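Long-range contact in nitrogen regulatory PII-like protein (Bacillus subtilis subsp. subtilis, PDB 4R25), which acts in nitrogen regulation as a PII-family protein and is required for full induction of the nrgAB operon when ammonium is limiting: residues T10-E21 with T78-G86. Residues are numbered along the deposited sequence; the frame is centred on the assembly and turned at random.
Sequences TRPANFEKLKQE and TAKRVLKTG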
# COMPACT_ATOMS: atom_id res chain seq x y z
N THR A 10 -12.73 3.28 -0.53
CA THR A 10 -14.13 3.66 -0.57
C THR A 10 -14.45 4.91 -1.39
O THR A 10 -13.59 5.48 -2.05
CB THR A 10 -14.69 3.76 0.87
OG1 THR A 10 -16.06 4.19 0.86
CG2 THR A 10 -13.85 4.71 1.72
N ARG A 11 -15.72 5.30 -1.37
CA ARG A 11 -16.25 6.47 -2.06
C ARG A 11 -15.81 7.74 -1.33
O ARG A 11 -15.81 7.79 -0.11
CB ARG A 11 -17.79 6.35 -2.08
CG ARG A 11 -18.60 7.57 -2.46
CD ARG A 11 -20.09 7.35 -2.13
NE ARG A 11 -20.68 6.18 -2.79
CZ ARG A 11 -21.21 5.14 -2.15
NH1 ARG A 11 -21.23 5.12 -0.82
NH2 ARG A 11 -21.72 4.12 -2.82
N PRO A 12 -15.41 8.77 -2.10
CA PRO A 12 -14.84 10.04 -1.61
C PRO A 12 -15.69 10.83 -0.59
O PRO A 12 -15.15 11.72 0.07
CB PRO A 12 -14.68 10.86 -2.88
CG PRO A 12 -14.47 9.83 -3.97
CD PRO A 12 -15.36 8.67 -3.58
N ALA A 13 -16.98 10.53 -0.46
CA ALA A 13 -17.83 11.22 0.51
C ALA A 13 -17.74 10.63 1.93
O ALA A 13 -17.24 9.52 2.12
CB ALA A 13 -19.27 11.21 0.03
N ASN A 14 -18.26 11.37 2.92
CA ASN A 14 -18.41 10.88 4.29
C ASN A 14 -17.13 10.83 5.13
O ASN A 14 -17.11 10.24 6.21
CB ASN A 14 -19.05 9.49 4.29
CG ASN A 14 -20.46 9.50 4.84
OD1 ASN A 14 -20.78 10.21 5.80
ND2 ASN A 14 -21.33 8.69 4.24
N PHE A 15 -16.07 11.46 4.64
CA PHE A 15 -14.77 11.35 5.29
C PHE A 15 -14.80 11.98 6.69
O PHE A 15 -14.23 11.43 7.63
CB PHE A 15 -13.70 12.00 4.39
CG PHE A 15 -12.29 11.62 4.74
CD1 PHE A 15 -12.02 10.57 5.61
CD2 PHE A 15 -11.22 12.33 4.22
CE1 PHE A 15 -10.72 10.24 5.94
CE2 PHE A 15 -9.91 12.00 4.55
CZ PHE A 15 -9.66 10.96 5.41
N GLU A 16 -15.48 13.12 6.83
CA GLU A 16 -15.52 13.84 8.10
C GLU A 16 -16.15 13.07 9.26
O GLU A 16 -15.59 13.01 10.35
CB GLU A 16 -16.22 15.19 7.94
CG GLU A 16 -16.31 15.98 9.24
CD GLU A 16 -14.94 16.30 9.83
OE1 GLU A 16 -14.01 16.61 9.05
OE2 GLU A 16 -14.79 16.23 11.07
N LYS A 17 -17.32 12.47 9.04
CA LYS A 17 -17.94 11.66 10.08
C LYS A 17 -17.00 10.52 10.49
O LYS A 17 -17.00 10.10 11.65
CB LYS A 17 -19.30 11.10 9.61
CG LYS A 17 -20.11 10.38 10.71
CD LYS A 17 -21.57 10.14 10.27
CE LYS A 17 -22.26 9.04 11.10
NZ LYS A 17 -22.27 9.29 12.57
N LEU A 18 -16.20 10.04 9.54
CA LEU A 18 -15.27 8.96 9.80
C LEU A 18 -14.18 9.42 10.78
O LEU A 18 -13.89 8.74 11.77
CB LEU A 18 -14.62 8.49 8.50
CG LEU A 18 -14.49 7.00 8.17
CD1 LEU A 18 -13.21 6.78 7.38
CD2 LEU A 18 -14.49 6.12 9.41
N LYS A 19 -13.58 10.56 10.49
CA LYS A 19 -12.58 11.14 11.36
C LYS A 19 -13.13 11.33 12.78
O LYS A 19 -12.43 11.05 13.75
CB LYS A 19 -12.07 12.47 10.80
CG LYS A 19 -11.41 12.34 9.44
CD LYS A 19 -10.99 13.70 8.92
CE LYS A 19 -10.37 13.60 7.54
NZ LYS A 19 -10.00 14.96 7.05
N GLN A 20 -14.37 11.79 12.89
CA GLN A 20 -15.02 11.93 14.20
C GLN A 20 -15.11 10.59 14.91
O GLN A 20 -14.73 10.47 16.08
CB GLN A 20 -16.44 12.52 14.08
CG GLN A 20 -16.49 13.99 13.68
CD GLN A 20 -15.75 14.91 14.64
OE1 GLN A 20 -15.98 14.87 15.86
NE2 GLN A 20 -14.87 15.75 14.11
N GLU A 21 -15.62 9.58 14.21
CA GLU A 21 -15.86 8.29 14.83
C GLU A 21 -14.57 7.54 15.15
O GLU A 21 -14.44 6.94 16.21
CB GLU A 21 -16.79 7.44 13.97
CG GLU A 21 -18.13 8.10 13.66
CD GLU A 21 -18.98 8.35 14.91
OE1 GLU A 21 -19.64 7.39 15.37
OE2 GLU A 21 -18.99 9.49 15.41
N THR A 78 -16.70 0.34 13.09
CA THR A 78 -17.01 1.76 12.99
C THR A 78 -16.98 2.20 11.54
O THR A 78 -17.81 2.99 11.11
CB THR A 78 -15.99 2.58 13.79
OG1 THR A 78 -15.92 2.08 15.12
CG2 THR A 78 -16.39 4.06 13.82
N ALA A 79 -16.00 1.70 10.80
CA ALA A 79 -15.88 2.02 9.39
C ALA A 79 -17.12 1.57 8.60
O ALA A 79 -17.59 2.27 7.72
CB ALA A 79 -14.62 1.40 8.81
N LYS A 80 -17.64 0.39 8.94
CA LYS A 80 -18.84 -0.12 8.28
C LYS A 80 -20.04 0.80 8.50
O LYS A 80 -20.62 1.31 7.55
CB LYS A 80 -19.18 -1.53 8.78
CG LYS A 80 -18.12 -2.55 8.46
CD LYS A 80 -18.23 -3.77 9.37
CE LYS A 80 -19.44 -4.62 9.03
NZ LYS A 80 -19.34 -5.95 9.69
N ARG A 81 -20.40 1.00 9.77
CA ARG A 81 -21.52 1.86 10.11
C ARG A 81 -21.48 3.16 9.33
O ARG A 81 -22.44 3.52 8.65
CB ARG A 81 -21.48 2.22 11.59
CG ARG A 81 -21.89 1.14 12.53
CD ARG A 81 -21.75 1.66 13.94
NE ARG A 81 -21.77 3.12 13.96
CZ ARG A 81 -20.90 3.87 14.62
NH1 ARG A 81 -19.93 3.28 15.32
NH2 ARG A 81 -20.98 5.19 14.58
N VAL A 82 -20.37 3.86 9.45
CA VAL A 82 -20.27 5.23 8.96
C VAL A 82 -20.35 5.32 7.44
O VAL A 82 -20.93 6.26 6.91
CB VAL A 82 -18.96 5.89 9.43
CG1 VAL A 82 -18.84 7.29 8.87
CG2 VAL A 82 -18.89 5.91 10.94
N LEU A 83 -19.77 4.34 6.76
CA LEU A 83 -19.59 4.39 5.31
C LEU A 83 -20.66 3.61 4.53
O LEU A 83 -20.73 3.69 3.30
CB LEU A 83 -18.19 3.91 4.92
CG LEU A 83 -17.02 4.69 5.54
CD1 LEU A 83 -15.68 4.00 5.29
CD2 LEU A 83 -17.00 6.12 5.00
N LYS A 84 -21.48 2.86 5.26
CA LYS A 84 -22.58 2.10 4.67
C LYS A 84 -23.68 3.00 4.13
O LYS A 84 -24.19 3.87 4.85
CB LYS A 84 -23.15 1.15 5.72
CG LYS A 84 -24.50 0.56 5.37
CD LYS A 84 -24.39 -0.86 4.81
CE LYS A 84 -23.93 -1.85 5.88
NZ LYS A 84 -24.70 -1.70 7.14
N THR A 85 -24.04 2.82 2.86
CA THR A 85 -25.18 3.52 2.28
C THR A 85 -26.02 2.59 1.41
O THR A 85 -26.99 3.02 0.79
CB THR A 85 -24.76 4.73 1.42
OG1 THR A 85 -24.34 4.29 0.12
CG2 THR A 85 -23.64 5.52 2.09
N GLY A 86 -25.64 1.31 1.37
CA GLY A 86 -26.38 0.31 0.63
C GLY A 86 -26.16 0.36 -0.87
O GLY A 86 -26.11 -0.68 -1.53
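Val82 turns both of its methyl groups into the helix that faces it. CG1 of Val82, placed opposite the main-chain N about the CA-CB bond, is 3.8 Å from CG of Lys17 and lies beside the backbone of Leu18; CG2 of Val82 is 3.6 Å from CG of Glu21. A beta-branched valine suits this place because its two methyls touch residues one turn apart. Next to it, Leu83 crosses Leu18 at about a right angle, CD2 of Leu83 lying 4.1 Å from CG of Leu18 and also against CB of Asn14, while CD1 reaches CG2 of Thr10; a leucine can send its two methyls to different partners in this way. At the far end, Glu21 offers both an aliphatic stem and a charge: its CB rests on the methyl CG2 of Thr78, and its chain, bent at chi2 (-64°), brings the carboxylate to Arg81. There NH2 of Arg81 gives OE1 of Glu21 a 2.7 Å hydrogen bond within a salt bridge. OE1 lies in the guanidinium plane of Arg81, while NH2 approaches it on the anti side, somewhat out of the carboxylate plane, the two planes standing 89° apart. With an alanine at Glu21, the Arg81 guanidinium is likely to turn more freely, its charge no longer balanced beside Lys17, and CG2 of Val82 would probably lose part of its cover.

These are the two helices of the PII fold, a ferredoxin-like βαββαβ arrangement, roughly antiparallel on one side of the antiparallel sheet; the axes of 15-21 and 78-83 come within 9.6 Å at an angle of 148°. Leu18 also packs on Ile63 of strand 51-67 and Leu83 on Ile8 of strand 4-10, so the apolar seam continues into the sheet; Leu83 further touches Ile104 of a second subunit of the trimer. Beyond the helix ends, Arg11 brings its guanidinium beside Thr85, but its salt bridge is to Asp90, which also accepts the backbone N-H of Thr85, whose hydroxyl is hydrogen-bonded to Ser87.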